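Local coordinates for intracellular protein transport protein USO1 (Saccharomyces cerevisiae S288c, PDB 6LSU) that is required for protein transport from the endoplasmic reticulum to the Golgi complex, acting as a membrane tether with a globular head and a coiled-coil tail, at residues T87-F92 with T166-E171; E242-G245 with L251-N254; M412-S417 with F500-N505. One frame throughout, in Å; residues are numbered along the deposited sequence.

Contact 1. Residues T87-F92 with T166-E171; sequences TILILF and TIQLLE
Just beyond Ile88 and Leu89, the two residues that press on Leu169, the carbonyl oxygen of Phe92 is gripped by Ser134 OG and, weakly, by Arg56 NH2, so the C-terminal part of this segment is tied to the residues around it. Between 87-92 and 166-171 themselves there is no hydrogen bond, and the touching is done by methyl groups. Leu169 is the shared element: its CD1 lies 3.9 Å from Ile88 CG2 and also 3.9 Å from Leu89 CD2, so this one methyl meets both neighbours on the other helix. It gets there because CG stands anti to the backbone N (chi1 -173°), which aims the branch at helix 78-91. Leu89 CD2 is 4.0 Å from Leu169 CA as well, so this methyl also rests on the backbone of the partner helix. The Ile88 and Leu169 side chains run at about a right angle, whereas Leu89 passes Leu169 at a slant. At the margin, Leu89 CD1 passes 4.5 Å from Gln168 OE1, a loose approach. The axes of the short helical pieces 87-91 and 166-171 come within 10.5 Å, at 33°, running roughly the same way, and CA of Leu89 is 6.5 Å from CA of Leu169. Ile137 and Leu141 of helix 132-143 add to the apolar packing against Ile88 and Leu169 respectively. Thus ARM 1 meets ARM 2 through a buried junction held by dispersion and the exclusion of water, with no polar bond to fix its direction.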
ATOM      1  N   THR A  87     -16.474 -15.037 -36.050  1.00 64.40           N
ATOM      2  CA  THR A  87     -16.779 -16.479 -35.835  1.00 64.56           C
ATOM      3  C   THR A  87     -15.807 -16.999 -34.779  1.00 57.50           C
ATOM      4  O   THR A  87     -16.281 -17.612 -33.764  1.00 52.33           O
ATOM      5  CB  THR A  87     -16.815 -17.276 -37.148  1.00 68.30           C
ATOM      6  OG1 THR A  87     -17.890 -16.733 -37.934  1.00 58.82           O
ATOM      7  CG2 THR A  87     -17.050 -18.758 -36.893  1.00 68.46           C
ATOM      8  N   ILE A  88     -14.531 -16.671 -34.899  1.00 53.33           N
ATOM      9  CA  ILE A  88     -13.536 -17.154 -33.899  1.00 55.91           C
ATOM     10  C   ILE A  88     -13.881 -16.621 -32.510  1.00 61.15           C
ATOM     11  O   ILE A  88     -13.777 -17.390 -31.514  1.00 62.19           O
ATOM     12  CB  ILE A  88     -12.103 -16.786 -34.283  1.00 56.89           C
ATOM     13  CG1 ILE A  88     -11.772 -17.331 -35.671  1.00 55.90           C
ATOM     14  CG2 ILE A  88     -11.135 -17.319 -33.216  1.00 61.33           C
ATOM     15  CD1 ILE A  88     -10.371 -16.972 -36.121  1.00 59.63           C
ATOM     16  N   LEU A  89     -14.234 -15.332 -32.444  1.00 62.38           N
ATOM     17  CA  LEU A  89     -14.575 -14.642 -31.178  1.00 56.26           C
ATOM     18  C   LEU A  89     -15.804 -15.302 -30.570  1.00 55.65           C
ATOM     19  O   LEU A  89     -15.864 -15.446 -29.344  1.00 54.68           O
ATOM     20  CB  LEU A  89     -14.804 -13.154 -31.452  1.00 53.93           C
ATOM     21  CG  LEU A  89     -13.501 -12.364 -31.510  1.00 52.97           C
ATOM     22  CD1 LEU A  89     -13.699 -10.944 -32.001  1.00 51.92           C
ATOM     23  CD2 LEU A  89     -12.843 -12.382 -30.149  1.00 53.21           C
ATOM     24  N   ILE A  90     -16.761 -15.702 -31.401  1.00 55.84           N
ATOM     25  CA  ILE A  90     -17.959 -16.388 -30.837  1.00 57.86           C
ATOM     26  C   ILE A  90     -17.496 -17.712 -30.233  1.00 60.17           C
ATOM     27  O   ILE A  90     -17.879 -18.059 -29.082  1.00 63.83           O
ATOM     28  CB  ILE A  90     -19.037 -16.587 -31.887  1.00 55.46           C
ATOM     29  CG1 ILE A  90     -19.558 -15.220 -32.360  1.00 57.28           C
ATOM     30  CG2 ILE A  90     -20.113 -17.499 -31.313  1.00 54.44           C
ATOM     31  CD1 ILE A  90     -20.721 -15.307 -33.333  1.00 58.43           C
ATOM     32  N   LEU A  91     -16.602 -18.384 -30.948  1.00 62.95           N
ATOM     33  CA  LEU A  91     -16.188 -19.754 -30.578  1.00 64.41           C
ATOM     34  C   LEU A  91     -15.407 -19.726 -29.265  1.00 61.44           C
ATOM     35  O   LEU A  91     -15.535 -20.708 -28.475  1.00 64.02           O
ATOM     36  CB  LEU A  91     -15.380 -20.364 -31.713  1.00 65.64           C
ATOM     37  CG  LEU A  91     -16.173 -20.748 -32.960  1.00 63.54           C
ATOM     38  CD1 LEU A  91     -15.212 -21.213 -34.046  1.00 63.30           C
ATOM     39  CD2 LEU A  91     -17.192 -21.820 -32.639  1.00 63.95           C
ATOM     40  N   PHE A  92     -14.723 -18.626 -28.976  1.00 58.01           N
ATOM     41  CA  PHE A  92     -13.754 -18.565 -27.850  1.00 62.02           C
ATOM     42  C   PHE A  92     -14.309 -19.096 -26.512  1.00 55.74           C
ATOM     43  O   PHE A  92     -13.533 -19.759 -25.785  1.00 56.95           O
ATOM     44  CB  PHE A  92     -13.149 -17.183 -27.646  1.00 63.46           C
ATOM     45  CG  PHE A  92     -11.795 -17.315 -26.992  1.00 67.97           C
ATOM     46  CD1 PHE A  92     -10.707 -17.703 -27.744  1.00 71.34           C
ATOM     47  CD2 PHE A  92     -11.627 -17.166 -25.626  1.00 66.35           C
ATOM     48  CE1 PHE A  92      -9.463 -17.896 -27.159  1.00 71.54           C
ATOM     49  CE2 PHE A  92     -10.378 -17.324 -25.046  1.00 69.42           C
ATOM     50  CZ  PHE A  92      -9.298 -17.704 -25.810  1.00 66.00           C
ATOM     51  N   THR A 166      -9.603  -7.482 -33.959  1.00 55.83           N
ATOM     52  CA  THR A 166      -8.202  -7.997 -33.908  1.00 57.66           C
ATOM     53  C   THR A 166      -7.614  -7.785 -32.504  1.00 58.27           C
ATOM     54  O   THR A 166      -7.053  -8.736 -31.932  1.00 58.53           O
ATOM     55  CB  THR A 166      -7.412  -7.357 -35.042  1.00 54.54           C
ATOM     56  OG1 THR A 166      -8.077  -7.735 -36.243  1.00 58.13           O
ATOM     57  CG2 THR A 166      -5.972  -7.790 -35.066  1.00 63.52           C
ATOM     58  N   ILE A 167      -7.742  -6.571 -31.979  1.00 62.61           N
ATOM     59  CA  ILE A 167      -7.339  -6.184 -30.597  1.00 60.58           C
ATOM     60  C   ILE A 167      -8.002  -7.160 -29.628  1.00 57.63           C
ATOM     61  O   ILE A 167      -7.321  -7.758 -28.808  1.00 51.66           O
ATOM     62  CB  ILE A 167      -7.748  -4.737 -30.262  1.00 62.23           C
ATOM     63  CG1 ILE A 167      -6.975  -3.726 -31.104  1.00 64.92           C
ATOM     64  CG2 ILE A 167      -7.517  -4.475 -28.790  1.00 65.70           C
ATOM     65  CD1 ILE A 167      -7.383  -2.286 -30.870  1.00 63.02           C
ATOM     66  N   GLN A 168      -9.319  -7.319 -29.746  1.00 58.95           N
ATOM     67  CA  GLN A 168     -10.111  -8.172 -28.832  1.00 52.60           C
ATOM     68  C   GLN A 168      -9.608  -9.611 -28.913  1.00 56.79           C
ATOM     69  O   GLN A 168      -9.459 -10.223 -27.809  1.00 58.50           O
ATOM     70  CB  GLN A 168     -11.599  -8.058 -29.150  1.00 48.54           C
ATOM     71  CG  GLN A 168     -12.137  -6.699 -28.771  1.00 50.66           C
ATOM     72  CD  GLN A 168     -13.573  -6.452 -29.197  1.00 51.22           C
ATOM     73  OE1 GLN A 168     -14.017  -6.813 -30.280  1.00 56.16           O
ATOM     74  NE2 GLN A 168     -14.302  -5.770 -28.332  1.00 50.20           N
ATOM     75  N   LEU A 169      -9.326 -10.127 -30.123  1.00 59.36           N
ATOM     76  CA  LEU A 169      -8.915 -11.546 -30.299  1.00 61.90           C
ATOM     77  C   LEU A 169      -7.563 -11.750 -29.615  1.00 55.96           C
ATOM     78  O   LEU A 169      -7.419 -12.726 -28.865  1.00 61.94           O
ATOM     79  CB  LEU A 169      -8.872 -11.930 -31.783  1.00 66.21           C
ATOM     80  CG  LEU A 169      -8.614 -13.413 -32.063  1.00 66.70           C
ATOM     81  CD1 LEU A 169      -9.624 -14.299 -31.345  1.00 63.82           C
ATOM     82  CD2 LEU A 169      -8.634 -13.674 -33.560  1.00 71.16           C
ATOM     83  N   LEU A 170      -6.643 -10.817 -29.817  1.00 53.34           N
ATOM     84  CA  LEU A 170      -5.318 -10.805 -29.140  1.00 55.54           C
ATOM     85  C   LEU A 170      -5.437 -10.718 -27.621  1.00 55.97           C
ATOM     86  O   LEU A 170      -4.586 -11.343 -26.933  1.00 58.60           O
ATOM     87  CB  LEU A 170      -4.519  -9.619 -29.678  1.00 57.59           C
ATOM     88  CG  LEU A 170      -3.960  -9.895 -31.069  1.00 62.07           C
ATOM     89  CD1 LEU A 170      -3.179  -8.692 -31.573  1.00 61.26           C
ATOM     90  CD2 LEU A 170      -3.084 -11.159 -31.050  1.00 62.52           C
ATOM     91  N   GLU A 171      -6.393  -9.936 -27.112  1.00 55.02           N
ATOM     92  CA  GLU A 171      -6.653  -9.886 -25.654  1.00 57.58           C
ATOM     93  C   GLU A 171      -7.088 -11.289 -25.207  1.00 52.58           C
ATOM     94  O   GLU A 171      -6.704 -11.701 -24.148  1.00 54.78           O
ATOM     95  CB  GLU A 171      -7.746  -8.869 -25.285  1.00 53.81           C
ATOM     96  CG  GLU A 171      -7.338  -7.420 -25.244  1.00 53.70           C
ATOM     97  CD  GLU A 171      -8.579  -6.560 -24.958  1.00 63.05           C
ATOM     98  OE1 GLU A 171      -8.848  -6.243 -23.763  1.00 69.33           O
ATOM     99  OE2 GLU A 171      -9.348  -6.274 -25.905  1.00 56.49           O
TER

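Contact 2. Residues E242-G245 with L251-N254; sequences EEEG and LVVN
Apolar contact comes first, and Glu244 supplies it from one side with the methylene part of an acidic side chain. Its CB lies 4.2 Å from Val253 CG2, and its CG lies 4.4 Å from Val252 CG1, so successive carbons of one chain address successive valines on the following helix. Both valines direct their CB toward 242-245. In Val253 it is the branch beside the backbone N that reaches Glu244, since CG1 takes the place anti to that nitrogen (chi1 172°). The separations are those of light van der Waals contact, and only 113 Å² is buried in total.

Polar interaction is directed elsewhere. The Glu244 chain bends at chi2 (-66°), and OE2 forms a salt bridge with Arg207 NH2. No hydrogen bond joins 242-245 to 251-254. Arg207 also has a long, weak ion pair with Glu243 through NH1, so Glu244 is the main acidic partner of this guanidinium and Glu243 a distant second one.

Backbone bonding closes the first helix. Gly245 leaves helical geometry with a positive phi of 104° and completes a Schellman motif; its N bonds to Glu242 O at 3.2 Å. The chain can therefore turn immediately after Glu244 and come back, with five residues between the two segments, as helix 251-264.

Within ARM 4 the contact thus joins the end of helix 233-244 to the start of helix 251-264. Helix 204-218 lies along one flank, where Val252 touches Asp208 and Ile211, while helix 301-317 meets Val253 through Asn306.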
ATOM      1  N   GLU A 242      -6.217  13.479 -19.645  1.00 61.68           N
ATOM      2  CA  GLU A 242      -6.784  14.856 -19.602  1.00 70.12           C
ATOM      3  C   GLU A 242      -8.009  14.980 -20.521  1.00 67.68           C
ATOM      4  O   GLU A 242      -8.997  15.585 -20.091  1.00 66.28           O
ATOM      5  CB  GLU A 242      -5.795  15.983 -19.878  1.00 78.00           C
ATOM      6  CG  GLU A 242      -6.204  17.271 -19.137  1.00 99.69           C
ATOM      7  CD  GLU A 242      -6.737  17.174 -17.695  1.00107.20           C
ATOM      8  OE1 GLU A 242      -6.113  16.464 -16.836  1.00111.10           O
ATOM      9  OE2 GLU A 242      -7.788  17.817 -17.422  1.00109.09           O
ATOM     10  N   GLU A 243      -7.978  14.345 -21.686  1.00 67.29           N
ATOM     11  CA  GLU A 243      -9.101  14.299 -22.662  1.00 65.13           C
ATOM     12  C   GLU A 243     -10.341  13.648 -22.008  1.00 64.07           C
ATOM     13  O   GLU A 243     -11.474  14.145 -22.236  1.00 61.00           O
ATOM     14  CB  GLU A 243      -8.580  13.591 -23.913  1.00 70.50           C
ATOM     15  CG  GLU A 243      -9.242  13.992 -25.206  1.00 84.28           C
ATOM     16  CD  GLU A 243      -8.826  13.046 -26.328  1.00 92.33           C
ATOM     17  OE1 GLU A 243      -7.587  12.796 -26.497  1.00 93.18           O
ATOM     18  OE2 GLU A 243      -9.736  12.493 -26.972  1.00 92.31           O
ATOM     19  N   GLU A 244     -10.194  12.642 -21.139  1.00 65.51           N
ATOM     20  CA  GLU A 244     -11.378  11.970 -20.507  1.00 67.76           C
ATOM     21  C   GLU A 244     -11.812  12.611 -19.173  1.00 66.45           C
ATOM     22  O   GLU A 244     -12.792  12.122 -18.584  1.00 74.38           O
ATOM     23  CB  GLU A 244     -11.074  10.490 -20.354  1.00 68.02           C
ATOM     24  CG  GLU A 244     -11.034   9.781 -21.691  1.00 69.03           C
ATOM     25  CD  GLU A 244     -12.375   9.743 -22.403  1.00 72.77           C
ATOM     26  OE1 GLU A 244     -13.390   9.393 -21.731  1.00 76.98           O
ATOM     27  OE2 GLU A 244     -12.395  10.017 -23.640  1.00 72.35           O
ATOM     28  N   GLY A 245     -11.128  13.658 -18.705  1.00 65.66           N
ATOM     29  CA  GLY A 245     -11.535  14.414 -17.507  1.00 61.50           C
ATOM     30  C   GLY A 245     -10.705  14.108 -16.282  1.00 59.51           C
ATOM     31  O   GLY A 245     -11.193  14.350 -15.183  1.00 61.22           O
ATOM     32  N   LEU A 251     -13.306   4.328 -16.165  1.00 50.14           N
ATOM     33  CA  LEU A 251     -12.427   3.154 -16.320  1.00 54.03           C
ATOM     34  C   LEU A 251     -11.227   3.471 -17.229  1.00 53.43           C
ATOM     35  O   LEU A 251     -10.098   3.002 -16.883  1.00 56.83           O
ATOM     36  CB  LEU A 251     -13.245   1.989 -16.854  1.00 56.23           C
ATOM     37  CG  LEU A 251     -13.849   1.100 -15.796  1.00 56.48           C
ATOM     38  CD1 LEU A 251     -14.443  -0.130 -16.500  1.00 61.28           C
ATOM     39  CD2 LEU A 251     -12.821   0.681 -14.776  1.00 56.38           C
ATOM     40  N   VAL A 252     -11.427   4.245 -18.302  1.00 47.77           N
ATOM     41  CA  VAL A 252     -10.337   4.504 -19.285  1.00 53.44           C
ATOM     42  C   VAL A 252      -9.140   5.129 -18.550  1.00 55.23           C
ATOM     43  O   VAL A 252      -8.008   4.678 -18.797  1.00 59.56           O
ATOM     44  CB  VAL A 252     -10.803   5.353 -20.478  1.00 53.03           C
ATOM     45  CG1 VAL A 252      -9.653   5.650 -21.419  1.00 57.77           C
ATOM     46  CG2 VAL A 252     -11.894   4.632 -21.242  1.00 56.11           C
ATOM     47  N   VAL A 253      -9.385   6.081 -17.642  1.00 56.82           N
ATOM     48  CA  VAL A 253      -8.312   6.675 -16.790  1.00 55.01           C
ATOM     49  C   VAL A 253      -7.693   5.618 -15.883  1.00 49.03           C
ATOM     50  O   VAL A 253      -6.484   5.627 -15.750  1.00 49.16           O
ATOM     51  CB  VAL A 253      -8.835   7.872 -15.994  1.00 51.97           C
ATOM     52  CG1 VAL A 253      -7.826   8.351 -14.988  1.00 53.25           C
ATOM     53  CG2 VAL A 253      -9.211   8.974 -16.951  1.00 54.05           C
ATOM     54  N   ASN A 254      -8.506   4.741 -15.303  1.00 49.73           N
ATOM     55  CA  ASN A 254      -8.023   3.607 -14.467  1.00 47.47           C
ATOM     56  C   ASN A 254      -7.092   2.735 -15.328  1.00 44.29           C
ATOM     57  O   ASN A 254      -5.959   2.413 -14.887  1.00 39.17           O
ATOM     58  CB  ASN A 254      -9.198   2.783 -13.955  1.00 50.61           C
ATOM     59  CG  ASN A 254      -8.887   2.029 -12.688  1.00 46.02           C
ATOM     60  OD1 ASN A 254      -9.785   1.667 -11.967  1.00 53.64           O
ATOM     61  ND2 ASN A 254      -7.643   1.812 -12.386  1.00 49.53           N
TER

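Contact 3. Residues M412-S417 with F500-N505; sequences MLYANS and FEVLLN
Leu413, in the last turn of helix 404-414, is the first residue of 412-417 to touch 500-505: its CD1 stands 4.1 Å from Val502 CG2. CG lies anti to the carbonyl carbon (chi1 -67°) and the chain is extended beyond it, which carries the methyl out toward the other helix. The Leu413 carbonyl oxygen takes a hydrogen bond from Asn513 ND2, a polar tie separate from the methyl contact.

Tyr414 follows and reaches farther. Its phenol end arrives at the same Val502 methyl, with OH 3.4 Å and CZ 4.1 Å from CG2. This methyl meets the ring obliquely, and the Leu413 and Tyr414 side chains each lie alongside Val502, pointing the contrary way to it. One face of the ring is overlain by Leu413 CB, 3.6 Å above the plane and displaced toward the rim, so consecutive residues pack on each other before both meet Val502. Tyr414 OH also passes 4.2 Å from Glu501 OE2, too long for a direct hydrogen bond. That carboxylate is engaged elsewhere: OE1 bonds to Ser456 OG, and OE2 has a long, weak ion pair with Lys496.

Ala415 is where the chain leaves helical geometry, and the segment then turns away from 500-505. Thr520 of helix 514-528 touches both Leu413 and Val502, filling in beside them.

The contact between ARM 7 and ARM 8 therefore rests chiefly on one valine methyl shared by a leucine methyl and a tyrosine phenol end. Its attraction is mainly dispersive, and the nearby charges of Glu501 and Lys496 probably make the surroundings of the Tyr414 hydroxyl more polar than those of the Leu413 methyl.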
ATOM      1  N   MET A 412      -1.671  11.852  14.827  1.00 51.07           N
ATOM      2  CA  MET A 412      -1.180  10.596  15.426  1.00 53.41           C
ATOM      3  C   MET A 412      -1.787  10.426  16.834  1.00 57.37           C
ATOM      4  O   MET A 412      -2.249   9.272  17.136  1.00 59.85           O
ATOM      5  CB  MET A 412       0.352  10.570  15.504  1.00 46.51           C
ATOM      6  CG  MET A 412       0.825   9.185  15.759  1.00 48.09           C
ATOM      7  SD  MET A 412       2.595   9.065  15.903  1.00 52.78           S
ATOM      8  CE  MET A 412       2.866  10.418  17.024  1.00 59.77           C
ATOM      9  N   LEU A 413      -1.730  11.478  17.671  1.00 54.85           N
ATOM     10  CA  LEU A 413      -1.980  11.390  19.147  1.00 57.78           C
ATOM     11  C   LEU A 413      -3.468  11.555  19.446  1.00 57.45           C
ATOM     12  O   LEU A 413      -3.995  10.665  20.139  1.00 64.58           O
ATOM     13  CB  LEU A 413      -1.226  12.494  19.901  1.00 59.04           C
ATOM     14  CG  LEU A 413       0.287  12.387  19.889  1.00 55.32           C
ATOM     15  CD1 LEU A 413       0.919  13.513  20.660  1.00 55.23           C
ATOM     16  CD2 LEU A 413       0.727  11.056  20.453  1.00 61.27           C
ATOM     17  N   TYR A 414      -4.092  12.644  18.951  1.00 55.55           N
ATOM     18  CA  TYR A 414      -5.422  13.108  19.400  1.00 62.23           C
ATOM     19  C   TYR A 414      -6.509  12.964  18.329  1.00 65.44           C
ATOM     20  O   TYR A 414      -7.621  13.535  18.553  1.00 74.91           O
ATOM     21  CB  TYR A 414      -5.377  14.574  19.858  1.00 65.49           C
ATOM     22  CG  TYR A 414      -4.304  14.879  20.865  1.00 70.42           C
ATOM     23  CD1 TYR A 414      -4.423  14.526  22.204  1.00 63.53           C
ATOM     24  CD2 TYR A 414      -3.136  15.515  20.451  1.00 74.40           C
ATOM     25  CE1 TYR A 414      -3.389  14.775  23.106  1.00 63.86           C
ATOM     26  CE2 TYR A 414      -2.104  15.774  21.342  1.00 76.99           C
ATOM     27  CZ  TYR A 414      -2.225  15.389  22.671  1.00 72.10           C
ATOM     28  OH  TYR A 414      -1.180  15.620  23.520  1.00 75.63           O
ATOM     29  N   ALA A 415      -6.247  12.298  17.192  1.00 75.07           N
ATOM     30  CA  ALA A 415      -7.236  12.265  16.084  1.00 69.91           C
ATOM     31  C   ALA A 415      -7.933  10.919  16.089  1.00 79.63           C
ATOM     32  O   ALA A 415      -8.049  10.301  14.986  1.00 77.74           O
ATOM     33  CB  ALA A 415      -6.609  12.537  14.745  1.00 79.30           C
ATOM     34  N   ASN A 416      -8.393  10.480  17.261  1.00 82.44           N
ATOM     35  CA  ASN A 416      -9.375   9.366  17.341  1.00 90.02           C
ATOM     36  C   ASN A 416     -10.753   9.977  17.048  1.00 91.56           C
ATOM     37  O   ASN A 416     -10.875  11.232  17.011  1.00105.61           O
ATOM     38  CB  ASN A 416      -9.245   8.592  18.653  1.00 88.16           C
ATOM     39  CG  ASN A 416      -9.726   9.373  19.857  1.00 87.06           C
ATOM     40  OD1 ASN A 416     -10.066  10.553  19.772  1.00 88.14           O
ATOM     41  ND2 ASN A 416      -9.774   8.712  20.993  1.00 87.39           N
ATOM     42  N   SER A 417     -11.747   9.140  16.781  1.00 88.57           N
ATOM     43  CA  SER A 417     -13.107   9.573  16.340  1.00101.69           C
ATOM     44  C   SER A 417     -13.071  10.067  14.884  1.00 96.46           C
ATOM     45  O   SER A 417     -13.578   9.332  14.032  1.00 94.94           O
ATOM     46  CB  SER A 417     -13.764  10.638  17.237  1.00104.65           C
ATOM     47  OG  SER A 417     -13.399  10.527  18.609  1.00102.34           O
ATOM     48  N   PHE A 500       5.904  14.731  25.086  1.00 62.69           N
ATOM     49  CA  PHE A 500       6.269  14.771  26.523  1.00 63.94           C
ATOM     50  C   PHE A 500       5.009  15.030  27.350  1.00 70.29           C
ATOM     51  O   PHE A 500       4.808  14.402  28.397  1.00 71.07           O
ATOM     52  CB  PHE A 500       7.346  15.807  26.752  1.00 60.15           C
ATOM     53  CG  PHE A 500       8.702  15.338  26.315  1.00 62.06           C
ATOM     54  CD1 PHE A 500       9.332  14.303  26.980  1.00 61.42           C
ATOM     55  CD2 PHE A 500       9.357  15.943  25.263  1.00 60.75           C
ATOM     56  CE1 PHE A 500      10.598  13.890  26.591  1.00 65.34           C
ATOM     57  CE2 PHE A 500      10.595  15.488  24.852  1.00 62.03           C
ATOM     58  CZ  PHE A 500      11.228  14.484  25.528  1.00 59.01           C
ATOM     59  N   GLU A 501       4.145  15.896  26.836  1.00 63.46           N
ATOM     60  CA  GLU A 501       2.826  16.118  27.434  1.00 73.97           C
ATOM     61  C   GLU A 501       2.169  14.753  27.650  1.00 74.56           C
ATOM     62  O   GLU A 501       1.695  14.535  28.740  1.00 81.06           O
ATOM     63  CB  GLU A 501       1.991  17.038  26.551  1.00 85.01           C
ATOM     64  CG  GLU A 501       1.139  18.007  27.348  1.00100.24           C
ATOM     65  CD  GLU A 501       0.627  19.197  26.548  1.00112.46           C
ATOM     66  OE1 GLU A 501       0.390  20.263  27.168  1.00126.40           O
ATOM     67  OE2 GLU A 501       0.472  19.063  25.310  1.00125.42           O
ATOM     68  N   VAL A 502       2.152  13.862  26.653  1.00 69.01           N
ATOM     69  CA  VAL A 502       1.454  12.556  26.784  1.00 64.37           C
ATOM     70  C   VAL A 502       2.284  11.645  27.697  1.00 62.58           C
ATOM     71  O   VAL A 502       1.775  11.087  28.685  1.00 69.64           O
ATOM     72  CB  VAL A 502       1.211  11.914  25.413  1.00 60.75           C
ATOM     73  CG1 VAL A 502       0.778  10.459  25.539  1.00 56.33           C
ATOM     74  CG2 VAL A 502       0.200  12.721  24.615  1.00 61.69           C
ATOM     75  N   LEU A 503       3.557  11.525  27.408  1.00 59.22           N
ATOM     76  CA  LEU A 503       4.414  10.522  28.096  1.00 58.80           C
ATOM     77  C   LEU A 503       4.520  10.795  29.617  1.00 64.81           C
ATOM     78  O   LEU A 503       4.731   9.809  30.367  1.00 68.71           O
ATOM     79  CB  LEU A 503       5.799  10.564  27.479  1.00 51.45           C
ATOM     80  CG  LEU A 503       6.764   9.553  28.061  1.00 52.02           C
ATOM     81  CD1 LEU A 503       6.406   8.194  27.561  1.00 57.67           C
ATOM     82  CD2 LEU A 503       8.210   9.851  27.726  1.00 53.40           C
ATOM     83  N   LEU A 504       4.440  12.049  30.076  1.00 59.42           N
ATOM     84  CA  LEU A 504       4.844  12.431  31.457  1.00 61.75           C
ATOM     85  C   LEU A 504       3.668  13.061  32.221  1.00 56.63           C
ATOM     86  O   LEU A 504       3.879  13.577  33.321  1.00 63.60           O
ATOM     87  CB  LEU A 504       6.051  13.398  31.412  1.00 60.77           C
ATOM     88  CG  LEU A 504       7.342  12.860  30.778  1.00 59.41           C
ATOM     89  CD1 LEU A 504       8.351  13.970  30.521  1.00 56.16           C
ATOM     90  CD2 LEU A 504       7.995  11.798  31.657  1.00 64.63           C
ATOM     91  N   ASN A 505       2.485  13.088  31.646  1.00 63.46           N
ATOM     92  CA  ASN A 505       1.271  13.627  32.304  1.00 67.42           C
ATOM     93  C   ASN A 505       0.266  12.502  32.426  1.00 68.20           C
ATOM     94  O   ASN A 505       0.434  11.460  31.746  1.00 66.98           O
ATOM     95  CB  ASN A 505       0.618  14.822  31.621  1.00 69.99           C
ATOM     96  CG  ASN A 505       1.448  16.083  31.755  1.00 82.52           C
ATOM     97  OD1 ASN A 505       2.604  16.016  32.177  1.00 91.29           O
ATOM     98  ND2 ASN A 505       0.886  17.226  31.354  1.00 91.46           N
TER

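How the contacts relate
The three contacts follow one another along the chain and sample an elongated run of armadillo repeats in the globular head. Contact 1 joins ARM 1 to ARM 2, contact 2 lies within ARM 4, and contact 3 joins ARM 7 to ARM 8. Contacts 1 and 2 have centres 26 Å apart and nearest atoms about 11 Å apart; helix 204-218 bridges them, touching Ile167 and Leu170 beside the first and Val252 in the second. Contact 3 is remote: its centre is 42 Å from that of contact 2 and 60 Å from that of contact 1, and contacts 1 and 3 lie on opposite sides of the chain's centre. All three are structural packing.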